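Local coordinates for protein 4-hydroxy-tetrahydrodipicolinate synthase (Methylacidiphilum fumariolicum SolV, PDB 6T3T) that probably catalyses the condensation of pyruvate with aspartate semialdehyde to 4-hydroxy-tetrahydrodipicolinate, a step of lysine biosynthesis, working as a homotetramer built as a dimer of dimers, at residues K22-L27 / A64-K69; N80-A85 / F119-A124; V204-N209 / R242-E247. All coordinates share one frame; numbering follows the deposited sequence.

Contact 1. Residues K22-L27 / A64-K69; sequences KALERL and AEIVEK
I66 carries this contact from the 64-69 side, sending its CD1 methyl between L24 and E25 on the neighbouring helix. The backbones come nearest at E25 and I66, whose CA atoms lie 6.5 Å apart, and the CB of I66 is directed at the other helix. With CG1 beside the backbone N and anti to the carbonyl carbon (chi1 -72°), the longer branch of the isoleucine runs across the gap. CD1 of I66 then meets CG of E25 at 3.5 Å, and CG1 of I66 lies 3.7 Å from the same E25 CG; the two side chains cross at about a right angle, and of the glutamate it is the aliphatic CG that meets the isoleucine. On the other flank, CG and CD2 of L24 each stand 4.2 Å from I66 CD1, a looser apolar touch. The pieces joined are helices 21-32 and 53-67, the first two long helices in the chain of this (beta/alpha)8 barrel, which follow strands 5-9 and 38-40 on the outside of the closed sheet. Beyond CG, E25 stays extended (chi2 164°), which carries its carboxylate away from the isoleucine; K22 NZ forms a long salt bridge of 3.8 Å with E25 OE1. L24 also packs on L59 and L62 of helix 53-67, and R70 takes the carbonyl oxygen of I66 in a hydrogen bond.

Contact 2. Residues N80-A85 / F119-A124; sequences NSTAEA and FSAIAA
I122 and A85 face each other, with both CB atoms directed across the gap between helices 82-95 and 112-125. The ethyl branch of I122 lies beside its backbone N (chi1 -57°) and is extended at chi2 160°, which brings CD1 to 3.6 Å from A85 CB; CG1 of I122 follows at 4.1 Å from the same methyl. The alanine is thus met by the end of the branch and by the carbon behind it. T82, one turn earlier, approaches with its methyl: CG2 lies anti to the backbone N and reaches 4.0 Å from the CB of A121, methyl against methyl, and 4.3 Å from CG1 of I122. The same rotation puts OG1 of T82 beside its own backbone N. S81 is the N-cap of helix 82-95, its OG accepting from E84 N at 3.2 Å with an N-H...O angle of 169°. These are adjacent outer helices of the (beta/alpha)8 barrel, and T82 also packs on L269 of the second subunit. The threonine hydroxyl is hydrogen-bonded to ND1 of H118, outside the two segments, and no hydrogen bond crosses between 80-85 and 119-124, so their mutual contact rests on apolar packing.

Contact 3. Residues V204-N209 / R242-E247; sequences VSVASN and RDLMIE
The carbonyl oxygen of V206 takes two donors from one residue: the side-chain ND2 of N209 at 2.9 Å and the backbone N of N209 at 3.1 Å. The amide arrives in the carbonyl plane, on a lone pair (C=O...N angle 128°), and the oxygen is only 13° out of the plane of the asparagine amide. ND2 is also hydrogen-bonded to the carbonyl oxygen of A9, which should help hold that amide in its rotation. Just before, S205 OG accepts from S208 N at 2.9 Å, an ST motif, and D189 bonds to S205 OG and to the backbone N of V206 and A207. Against this turn comes L244, CG beside its backbone N (chi1 -73°) and the chain extended; CD1 of L244 rests against A207, 3.6 Å from its CA and 3.8 Å from its CB methyl. CG1 of V206 is a more distant neighbour, 4.4 Å from L244 CD1. V253 of helix 251-259 packs on both V206 and L244. The arrangement joins the segment just beyond the eighth barrel strand, 202-205, to the type I turn D243-I246 near the end of helix 227-243, beside the pocket where (beta/alpha)8 enzymes carry their active site; V204 is a probable pyruvate-binding residue.

The three contacts follow one another along the chain, and all belong to the same barrel. Contacts 2 and 3 fall on opposite sides of the chain's centre, with centres about 28 Å apart and nearest atoms about 14 Å apart. Contact 1 does touch contact 3, through L27 CD1 packing on N209 O at 4.0 Å. Contact 3 is the one beside the probable active site: the side chain of V206 is about 4 Å from that of T45, a predicted pyruvate-binding residue, about 6 Å from that of K162, the predicted Schiff-base lysine, and about 5 Å from a sulfate ion, probably from the crystallisation liquor. By comparison, the side chains of L24 and T45 are about 11 Å apart, as are those of I122 and Y133, the predicted proton donor/acceptor.

Contact 1. Residues K22-L27 / A64-K69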
ATOM      1  N   LYS A  22      37.186 -21.440  -4.898  1.00 23.70           N
ATOM      2  CA  LYS A  22      37.047 -22.671  -4.138  1.00 26.54           C
ATOM      3  C   LYS A  22      35.673 -22.758  -3.475  1.00 23.61           C
ATOM      4  O   LYS A  22      35.025 -23.810  -3.502  1.00 20.62           O
ATOM      5  CB  LYS A  22      38.168 -22.774  -3.113  1.00 24.09           C
ATOM      6  CG  LYS A  22      38.165 -24.093  -2.341  1.00 31.35           C
ATOM      7  CD  LYS A  22      38.418 -25.291  -3.266  1.00 37.16           C
ATOM      8  CE  LYS A  22      37.532 -26.501  -2.917  1.00 40.51           C
ATOM      9  NZ  LYS A  22      36.176 -26.379  -3.557  1.00 37.56           N
ATOM     10  N   ALA A  23      35.210 -21.657  -2.874  1.00 26.06           N
ATOM     11  CA  ALA A  23      33.891 -21.660  -2.243  1.00 20.08           C
ATOM     12  C   ALA A  23      32.801 -21.889  -3.276  1.00 20.99           C
ATOM     13  O   ALA A  23      31.827 -22.606  -3.020  1.00 20.35           O
ATOM     14  CB  ALA A  23      33.659 -20.353  -1.504  1.00 17.90           C
ATOM     15  N   LEU A  24      32.953 -21.283  -4.448  1.00 17.96           N
ATOM     16  CA  LEU A  24      31.978 -21.471  -5.512  1.00 20.47           C
ATOM     17  C   LEU A  24      31.926 -22.930  -5.946  1.00 22.31           C
ATOM     18  O   LEU A  24      30.841 -23.495  -6.125  1.00 23.38           O
ATOM     19  CB  LEU A  24      32.318 -20.558  -6.695  1.00 15.94           C
ATOM     20  CG  LEU A  24      31.382 -20.587  -7.899  1.00 17.29           C
ATOM     21  CD1 LEU A  24      29.955 -20.229  -7.506  1.00 16.84           C
ATOM     22  CD2 LEU A  24      31.902 -19.657  -8.969  1.00 19.84           C
ATOM     23  N   GLU A  25      33.094 -23.542  -6.161  1.00 17.01           N
ATOM     24  CA  GLU A  25      33.137 -24.946  -6.530  1.00 19.28           C
ATOM     25  C   GLU A  25      32.467 -25.802  -5.465  1.00 19.89           C
ATOM     26  O   GLU A  25      31.700 -26.714  -5.780  1.00 18.59           O
ATOM     27  CB  GLU A  25      34.584 -25.393  -6.752  1.00 24.11           C
ATOM     28  CG  GLU A  25      35.265 -24.708  -7.914  1.00 25.11           C
ATOM     29  CD  GLU A  25      36.794 -24.847  -7.904  1.00 33.86           C
ATOM     30  OE1 GLU A  25      37.347 -25.554  -7.028  1.00 36.56           O
ATOM     31  OE2 GLU A  25      37.445 -24.226  -8.774  1.00 36.88           O
ATOM     32  N   ARG A  26      32.786 -25.563  -4.193  1.00 20.07           N
ATOM     33  CA  ARG A  26      32.185 -26.412  -3.169  1.00 25.44           C
ATOM     34  C   ARG A  26      30.675 -26.249  -3.152  1.00 20.44           C
ATOM     35  O   ARG A  26      29.945 -27.233  -2.998  1.00 18.59           O
ATOM     36  CB  ARG A  26      32.762 -26.150  -1.778  1.00 25.13           C
ATOM     37  CG  ARG A  26      32.391 -27.337  -0.839  1.00 35.59           C
ATOM     38  CD  ARG A  26      33.118 -27.398   0.525  1.00 47.99           C
ATOM     39  NE  ARG A  26      34.575 -27.581   0.439  1.00 55.64           N
ATOM     40  CZ  ARG A  26      35.194 -28.678  -0.012  1.00 56.99           C
ATOM     41  NH1 ARG A  26      34.497 -29.723  -0.455  1.00 49.91           N
ATOM     42  NH2 ARG A  26      36.525 -28.725  -0.032  1.00 48.09           N
ATOM     43  N   LEU A  27      30.192 -25.009  -3.263  1.00 19.28           N
ATOM     44  CA  LEU A  27      28.750 -24.767  -3.231  1.00 20.29           C
ATOM     45  C   LEU A  27      28.061 -25.422  -4.423  1.00 20.47           C
ATOM     46  O   LEU A  27      26.988 -26.030  -4.280  1.00 19.00           O
ATOM     47  CB  LEU A  27      28.480 -23.262  -3.157  1.00 20.01           C
ATOM     48  CG  LEU A  27      27.072 -22.669  -3.191  1.00 26.64           C
ATOM     49  CD1 LEU A  27      26.381 -22.584  -1.808  1.00 26.00           C
ATOM     50  CD2 LEU A  27      27.163 -21.284  -3.819  1.00 31.31           C
ATOM     51  N   ALA A  64      29.523 -22.273 -15.419  1.00 19.98           N
ATOM     52  CA  ALA A  64      29.420 -23.197 -16.546  1.00 22.64           C
ATOM     53  C   ALA A  64      30.568 -24.179 -16.538  1.00 20.84           C
ATOM     54  O   ALA A  64      30.363 -25.379 -16.739  1.00 20.76           O
ATOM     55  CB  ALA A  64      29.373 -22.456 -17.884  1.00 16.75           C
ATOM     56  N   GLU A  65      31.792 -23.692 -16.297  1.00 21.48           N
ATOM     57  CA  GLU A  65      32.938 -24.591 -16.300  1.00 21.66           C
ATOM     58  C   GLU A  65      32.831 -25.640 -15.207  1.00 23.85           C
ATOM     59  O   GLU A  65      33.046 -26.827 -15.474  1.00 22.49           O
ATOM     60  CB  GLU A  65      34.228 -23.809 -16.127  1.00 22.30           C
ATOM     61  CG  GLU A  65      34.656 -23.169 -17.403  1.00 32.45           C
ATOM     62  CD  GLU A  65      35.620 -22.061 -17.151  1.00 34.39           C
ATOM     63  OE1 GLU A  65      35.889 -21.303 -18.102  1.00 37.49           O
ATOM     64  OE2 GLU A  65      36.116 -21.961 -16.009  1.00 30.61           O
ATOM     65  N   ILE A  66      32.450 -25.227 -13.986  1.00 20.39           N
ATOM     66  CA  ILE A  66      32.360 -26.169 -12.865  1.00 23.12           C
ATOM     67  C   ILE A  66      31.242 -27.175 -13.094  1.00 17.30           C
ATOM     68  O   ILE A  66      31.451 -28.383 -12.973  1.00 17.46           O
ATOM     69  CB  ILE A  66      32.161 -25.421 -11.531  1.00 20.14           C
ATOM     70  CG1 ILE A  66      33.451 -24.708 -11.110  1.00 21.34           C
ATOM     71  CG2 ILE A  66      31.700 -26.377 -10.438  1.00 15.91           C
ATOM     72  CD1 ILE A  66      33.182 -23.353 -10.423  1.00 21.15           C
ATOM     73  N   VAL A  67      30.063 -26.691 -13.490  1.00 16.42           N
ATOM     74  CA  VAL A  67      28.890 -27.544 -13.626  1.00 21.34           C
ATOM     75  C   VAL A  67      29.079 -28.510 -14.777  1.00 15.90           C
ATOM     76  O   VAL A  67      28.627 -29.658 -14.702  1.00 19.87           O
ATOM     77  CB  VAL A  67      27.617 -26.687 -13.796  1.00 20.53           C
ATOM     78  CG1 VAL A  67      26.422 -27.543 -14.244  1.00 18.49           C
ATOM     79  CG2 VAL A  67      27.270 -26.009 -12.483  1.00 17.47           C
ATOM     80  N   GLU A  68      29.757 -28.084 -15.849  1.00 20.50           N
ATOM     81  CA  GLU A  68      30.008 -28.942 -17.021  1.00 22.49           C
ATOM     82  C   GLU A  68      28.760 -29.719 -17.442  1.00 21.75           C
ATOM     83  O   GLU A  68      28.793 -30.941 -17.651  1.00 17.57           O
ATOM     84  CB  GLU A  68      31.170 -29.915 -16.744  1.00 18.04           C
ATOM     85  CG  GLU A  68      31.928 -30.462 -17.994  1.00 18.80           C
ATOM     86  CD  GLU A  68      33.165 -31.303 -17.636  1.00 19.67           C
ATOM     87  OE1 GLU A  68      33.556 -32.231 -18.389  1.00 21.55           O
ATOM     88  OE2 GLU A  68      33.744 -31.056 -16.564  1.00 18.28           O
ATOM     89  N   LYS A  69      27.656 -28.985 -17.573  1.00 19.78           N
ATOM     90  CA  LYS A  69      26.384 -29.441 -18.124  1.00 20.41           C
ATOM     91  C   LYS A  69      25.693 -30.521 -17.294  1.00 18.59           C
ATOM     92  O   LYS A  69      24.724 -31.113 -17.761  1.00 18.76           O
ATOM     93  CB  LYS A  69      26.554 -29.928 -19.571  1.00 20.88           C
ATOM     94  CG  LYS A  69      27.012 -28.823 -20.511  1.00 28.42           C
ATOM     95  CD  LYS A  69      25.840 -28.280 -21.308  1.00 40.46           C
ATOM     96  CE  LYS A  69      25.739 -28.993 -22.667  1.00 40.32           C
ATOM     97  NZ  LYS A  69      24.617 -28.425 -23.484  1.00 40.53           N
TER

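Contact 2. Residues N80-A85 / F119-A124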
ATOM      1  N   ASN A  80      18.107  -2.611 -16.382  1.00 18.62           N
ATOM      2  CA  ASN A  80      17.092  -1.623 -16.733  1.00 21.86           C
ATOM      3  C   ASN A  80      17.466  -0.857 -17.998  1.00 19.14           C
ATOM      4  O   ASN A  80      16.771   0.093 -18.365  1.00 19.45           O
ATOM      5  CB  ASN A  80      16.837  -0.655 -15.572  1.00 20.73           C
ATOM      6  CG  ASN A  80      18.060   0.146 -15.202  1.00 21.49           C
ATOM      7  OD1 ASN A  80      19.141  -0.040 -15.771  1.00 22.54           O
ATOM      8  ND2 ASN A  80      17.895   1.056 -14.249  1.00 23.12           N
ATOM      9  N   SER A  81      18.574  -1.232 -18.634  1.00 18.63           N
ATOM     10  CA  SER A  81      18.918  -0.817 -19.987  1.00 21.09           C
ATOM     11  C   SER A  81      18.730  -2.003 -20.923  1.00 22.61           C
ATOM     12  O   SER A  81      19.391  -3.045 -20.761  1.00 19.42           O
ATOM     13  CB  SER A  81      20.358  -0.320 -20.061  1.00 18.72           C
ATOM     14  OG  SER A  81      20.776  -0.273 -21.419  1.00 24.32           O
ATOM     15  N   THR A  82      17.841  -1.838 -21.904  1.00 17.72           N
ATOM     16  CA  THR A  82      17.589  -2.909 -22.855  1.00 20.40           C
ATOM     17  C   THR A  82      18.867  -3.285 -23.596  1.00 20.09           C
ATOM     18  O   THR A  82      19.160  -4.466 -23.776  1.00 18.92           O
ATOM     19  CB  THR A  82      16.486  -2.478 -23.817  1.00 21.58           C
ATOM     20  OG1 THR A  82      15.331  -2.082 -23.057  1.00 20.31           O
ATOM     21  CG2 THR A  82      16.114  -3.581 -24.800  1.00 16.63           C
ATOM     22  N   ALA A  83      19.655  -2.291 -24.013  1.00 22.47           N
ATOM     23  CA  ALA A  83      20.905  -2.598 -24.705  1.00 22.79           C
ATOM     24  C   ALA A  83      21.856  -3.404 -23.827  1.00 24.13           C
ATOM     25  O   ALA A  83      22.433  -4.396 -24.281  1.00 18.51           O
ATOM     26  CB  ALA A  83      21.569  -1.302 -25.178  1.00 25.47           C
ATOM     27  N   GLU A  84      22.012  -3.016 -22.556  1.00 23.17           N
ATOM     28  CA  GLU A  84      22.927  -3.755 -21.689  1.00 25.57           C
ATOM     29  C   GLU A  84      22.437  -5.172 -21.431  1.00 25.95           C
ATOM     30  O   GLU A  84      23.256  -6.089 -21.275  1.00 20.19           O
ATOM     31  CB  GLU A  84      23.156  -3.052 -20.361  1.00 23.24           C
ATOM     32  CG  GLU A  84      24.268  -3.763 -19.598  1.00 24.97           C
ATOM     33  CD  GLU A  84      24.515  -3.226 -18.189  1.00 42.23           C
ATOM     34  OE1 GLU A  84      23.626  -2.557 -17.618  1.00 41.22           O
ATOM     35  OE2 GLU A  84      25.631  -3.466 -17.658  1.00 51.44           O
ATOM     36  N   ALA A  85      21.110  -5.360 -21.327  1.00 20.12           N
ATOM     37  CA  ALA A  85      20.562  -6.704 -21.166  1.00 22.69           C
ATOM     38  C   ALA A  85      20.843  -7.556 -22.401  1.00 20.81           C
ATOM     39  O   ALA A  85      21.155  -8.744 -22.291  1.00 19.20           O
ATOM     40  CB  ALA A  85      19.053  -6.637 -20.879  1.00 21.45           C
ATOM     41  N   PHE A 119      11.422  -6.685 -23.329  1.00 16.02           N
ATOM     42  CA  PHE A 119      11.606  -8.130 -23.347  1.00 19.03           C
ATOM     43  C   PHE A 119      11.567  -8.675 -24.776  1.00 22.17           C
ATOM     44  O   PHE A 119      12.375  -9.547 -25.123  1.00 18.64           O
ATOM     45  CB  PHE A 119      10.563  -8.812 -22.451  1.00 19.12           C
ATOM     46  CG  PHE A 119      10.813  -8.620 -20.949  1.00 15.59           C
ATOM     47  CD1 PHE A 119      11.947  -9.151 -20.346  1.00 19.63           C
ATOM     48  CD2 PHE A 119       9.905  -7.939 -20.148  1.00 15.82           C
ATOM     49  CE1 PHE A 119      12.185  -8.990 -18.978  1.00 14.21           C
ATOM     50  CE2 PHE A 119      10.137  -7.774 -18.758  1.00 16.65           C
ATOM     51  CZ  PHE A 119      11.294  -8.284 -18.191  1.00 12.14           C
ATOM     52  N   SER A 120      10.711  -8.112 -25.651  1.00 19.18           N
ATOM     53  CA  SER A 120      10.685  -8.590 -27.038  1.00 21.75           C
ATOM     54  C   SER A 120      12.021  -8.358 -27.734  1.00 18.29           C
ATOM     55  O   SER A 120      12.500  -9.230 -28.467  1.00 24.54           O
ATOM     56  CB  SER A 120       9.574  -7.927 -27.841  1.00 20.11           C
ATOM     57  OG  SER A 120       8.305  -8.250 -27.318  1.00 23.19           O
ATOM     58  N   ALA A 121      12.633  -7.201 -27.515  1.00 16.55           N
ATOM     59  CA  ALA A 121      13.906  -6.908 -28.154  1.00 21.05           C
ATOM     60  C   ALA A 121      14.990  -7.873 -27.695  1.00 21.64           C
ATOM     61  O   ALA A 121      15.803  -8.310 -28.505  1.00 20.96           O
ATOM     62  CB  ALA A 121      14.321  -5.464 -27.870  1.00 13.89           C
ATOM     63  N   ILE A 122      15.015  -8.211 -26.391  1.00 19.15           N
ATOM     64  CA  ILE A 122      16.003  -9.161 -25.867  1.00 21.73           C
ATOM     65  C   ILE A 122      15.729 -10.560 -26.403  1.00 22.75           C
ATOM     66  O   ILE A 122      16.644 -11.261 -26.850  1.00 22.41           O
ATOM     67  CB  ILE A 122      16.018  -9.166 -24.326  1.00 19.58           C
ATOM     68  CG1 ILE A 122      16.295  -7.770 -23.760  1.00 19.13           C
ATOM     69  CG2 ILE A 122      17.067 -10.204 -23.814  1.00 17.70           C
ATOM     70  CD1 ILE A 122      15.855  -7.588 -22.279  1.00 14.56           C
ATOM     71  N   ALA A 123      14.461 -10.981 -26.381  1.00 17.34           N
ATOM     72  CA  ALA A 123      14.118 -12.293 -26.912  1.00 25.56           C
ATOM     73  C   ALA A 123      14.539 -12.434 -28.374  1.00 25.75           C
ATOM     74  O   ALA A 123      15.082 -13.474 -28.775  1.00 23.51           O
ATOM     75  CB  ALA A 123      12.616 -12.529 -26.768  1.00 21.56           C
ATOM     76  N   ALA A 124      14.297 -11.398 -29.181  1.00 27.31           N
ATOM     77  CA  ALA A 124      14.654 -11.440 -30.599  1.00 23.80           C
ATOM     78  C   ALA A 124      16.159 -11.490 -30.830  1.00 27.65           C
ATOM     79  O   ALA A 124      16.605 -11.912 -31.906  1.00 22.99           O
ATOM     80  CB  ALA A 124      14.076 -10.225 -31.315  1.00 20.53           C
TER

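Contact 3. Residues V204-N209 / R242-E247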
ATOM      1  N   VAL A 204      12.651 -20.869  -8.145  1.00 14.44           N
ATOM      2  CA  VAL A 204      13.992 -20.325  -8.097  1.00 13.56           C
ATOM      3  C   VAL A 204      14.216 -19.910  -6.649  1.00 20.08           C
ATOM      4  O   VAL A 204      13.659 -18.907  -6.184  1.00 16.11           O
ATOM      5  CB  VAL A 204      14.171 -19.150  -9.063  1.00 18.43           C
ATOM      6  CG1 VAL A 204      15.619 -18.646  -9.007  1.00 17.24           C
ATOM      7  CG2 VAL A 204      13.788 -19.561 -10.491  1.00 11.75           C
ATOM      8  N   SER A 205      15.035 -20.680  -5.946  1.00 14.16           N
ATOM      9  CA  SER A 205      15.049 -20.730  -4.498  1.00 15.43           C
ATOM     10  C   SER A 205      16.283 -20.062  -3.913  1.00 17.43           C
ATOM     11  O   SER A 205      17.376 -20.147  -4.475  1.00 15.87           O
ATOM     12  CB  SER A 205      14.992 -22.185  -4.031  1.00 17.53           C
ATOM     13  OG  SER A 205      15.359 -22.283  -2.693  1.00 14.72           O
ATOM     14  N   VAL A 206      16.086 -19.397  -2.778  1.00 16.35           N
ATOM     15  CA  VAL A 206      17.187 -18.942  -1.942  1.00 16.95           C
ATOM     16  C   VAL A 206      17.553 -19.984  -0.912  1.00 15.16           C
ATOM     17  O   VAL A 206      18.733 -20.245  -0.702  1.00 13.07           O
ATOM     18  CB  VAL A 206      16.833 -17.616  -1.241  1.00 15.26           C
ATOM     19  CG1 VAL A 206      17.975 -17.207  -0.265  1.00 12.54           C
ATOM     20  CG2 VAL A 206      16.538 -16.533  -2.251  1.00 15.07           C
ATOM     21  N   ALA A 207      16.535 -20.574  -0.253  1.00 13.63           N
ATOM     22  CA  ALA A 207      16.795 -21.500   0.849  1.00 17.69           C
ATOM     23  C   ALA A 207      17.614 -22.703   0.400  1.00 16.07           C
ATOM     24  O   ALA A 207      18.364 -23.260   1.202  1.00 13.75           O
ATOM     25  CB  ALA A 207      15.484 -22.001   1.459  1.00 13.62           C
ATOM     26  N   SER A 208      17.482 -23.105  -0.874  1.00 15.73           N
ATOM     27  CA  SER A 208      18.181 -24.271  -1.389  1.00 16.38           C
ATOM     28  C   SER A 208      19.697 -24.108  -1.375  1.00 16.49           C
ATOM     29  O   SER A 208      20.393 -25.112  -1.537  1.00 15.95           O
ATOM     30  CB  SER A 208      17.706 -24.577  -2.809  1.00 17.74           C
ATOM     31  OG  SER A 208      17.906 -23.475  -3.686  1.00 15.50           O
ATOM     32  N   ASN A 209      20.202 -22.877  -1.203  1.00 14.34           N
ATOM     33  CA  ASN A 209      21.625 -22.633  -0.972  1.00 16.81           C
ATOM     34  C   ASN A 209      22.113 -23.380   0.254  1.00 18.88           C
ATOM     35  O   ASN A 209      23.264 -23.841   0.307  1.00 12.62           O
ATOM     36  CB  ASN A 209      21.882 -21.145  -0.755  1.00 13.34           C
ATOM     37  CG  ASN A 209      22.060 -20.383  -2.030  1.00 16.46           C
ATOM     38  OD1 ASN A 209      23.085 -20.506  -2.710  1.00 14.33           O
ATOM     39  ND2 ASN A 209      21.056 -19.569  -2.373  1.00 15.79           N
ATOM     40  N   ARG A 242      11.106 -17.561   6.357  1.00 16.10           N
ATOM     41  CA  ARG A 242      10.830 -16.233   6.894  1.00 17.73           C
ATOM     42  C   ARG A 242      12.119 -15.487   7.248  1.00 20.12           C
ATOM     43  O   ARG A 242      12.318 -14.331   6.854  1.00 17.83           O
ATOM     44  CB  ARG A 242       9.926 -16.407   8.122  1.00 20.47           C
ATOM     45  CG  ARG A 242       9.150 -15.252   8.688  1.00 27.25           C
ATOM     46  CD  ARG A 242       8.711 -15.687  10.124  1.00 31.81           C
ATOM     47  NE  ARG A 242       9.873 -16.131  10.926  1.00 29.76           N
ATOM     48  CZ  ARG A 242       9.862 -17.080  11.871  1.00 27.48           C
ATOM     49  NH1 ARG A 242      10.988 -17.390  12.500  1.00 26.08           N
ATOM     50  NH2 ARG A 242       8.740 -17.724  12.189  1.00 24.31           N
ATOM     51  N   ASP A 243      13.002 -16.124   8.012  1.00 17.41           N
ATOM     52  CA  ASP A 243      14.191 -15.429   8.480  1.00 17.39           C
ATOM     53  C   ASP A 243      15.255 -15.246   7.399  1.00 18.32           C
ATOM     54  O   ASP A 243      16.149 -14.414   7.574  1.00 18.31           O
ATOM     55  CB  ASP A 243      14.758 -16.152   9.699  1.00 18.21           C
ATOM     56  CG  ASP A 243      13.940 -15.874  10.921  1.00 25.93           C
ATOM     57  OD1 ASP A 243      13.152 -14.907  10.854  1.00 25.06           O
ATOM     58  OD2 ASP A 243      14.051 -16.596  11.929  1.00 30.32           O
ATOM     59  N   LEU A 244      15.171 -15.954   6.276  1.00 20.98           N
ATOM     60  CA  LEU A 244      16.063 -15.625   5.163  1.00 17.02           C
ATOM     61  C   LEU A 244      15.693 -14.313   4.495  1.00 21.72           C
ATOM     62  O   LEU A 244      16.427 -13.876   3.592  1.00 15.96           O
ATOM     63  CB  LEU A 244      16.049 -16.741   4.129  1.00 18.63           C
ATOM     64  CG  LEU A 244      16.810 -17.987   4.603  1.00 17.32           C
ATOM     65  CD1 LEU A 244      16.726 -19.055   3.530  1.00 17.45           C
ATOM     66  CD2 LEU A 244      18.263 -17.639   4.926  1.00 18.41           C
ATOM     67  N   MET A 245      14.568 -13.692   4.909  1.00 17.70           N
ATOM     68  CA  MET A 245      14.189 -12.339   4.503  1.00 20.08           C
ATOM     69  C   MET A 245      14.125 -11.365   5.680  1.00 17.82           C
ATOM     70  O   MET A 245      13.512 -10.306   5.554  1.00 18.79           O
ATOM     71  CB  MET A 245      12.826 -12.347   3.795  1.00 17.86           C
ATOM     72  CG  MET A 245      12.879 -12.799   2.367  1.00 23.83           C
ATOM     73  SD  MET A 245      11.258 -12.785   1.515  1.00 43.43           S
ATOM     74  CE  MET A 245      10.400 -14.002   2.465  1.00 32.41           C
ATOM     75  N   ILE A 246      14.766 -11.681   6.808  1.00 20.65           N
ATOM     76  CA  ILE A 246      14.679 -10.821   7.992  1.00 21.12           C
ATOM     77  C   ILE A 246      15.243  -9.431   7.693  1.00 20.85           C
ATOM     78  O   ILE A 246      14.775  -8.429   8.243  1.00 21.87           O
ATOM     79  CB  ILE A 246      15.378 -11.498   9.192  1.00 20.74           C
ATOM     80  CG1 ILE A 246      15.034 -10.805  10.510  1.00 18.72           C
ATOM     81  CG2 ILE A 246      16.890 -11.570   8.986  1.00 19.33           C
ATOM     82  CD1 ILE A 246      15.322 -11.679  11.731  1.00 18.78           C
ATOM     83  N   GLU A 247      16.280  -9.357   6.857  1.00 20.29           N
ATOM     84  CA  GLU A 247      16.684  -8.171   6.114  1.00 19.39           C
ATOM     85  C   GLU A 247      16.871  -8.615   4.666  1.00 21.27           C
ATOM     86  O   GLU A 247      16.720  -9.798   4.349  1.00 17.82           O
ATOM     87  CB  GLU A 247      17.952  -7.522   6.704  1.00 19.18           C
ATOM     88  CG  GLU A 247      17.802  -7.139   8.200  1.00 17.19           C
ATOM     89  CD  GLU A 247      19.078  -6.602   8.837  1.00 19.69           C
ATOM     90  OE1 GLU A 247      19.925  -6.010   8.126  1.00 20.06           O
ATOM     91  OE2 GLU A 247      19.253  -6.800  10.065  1.00 20.16           O
TER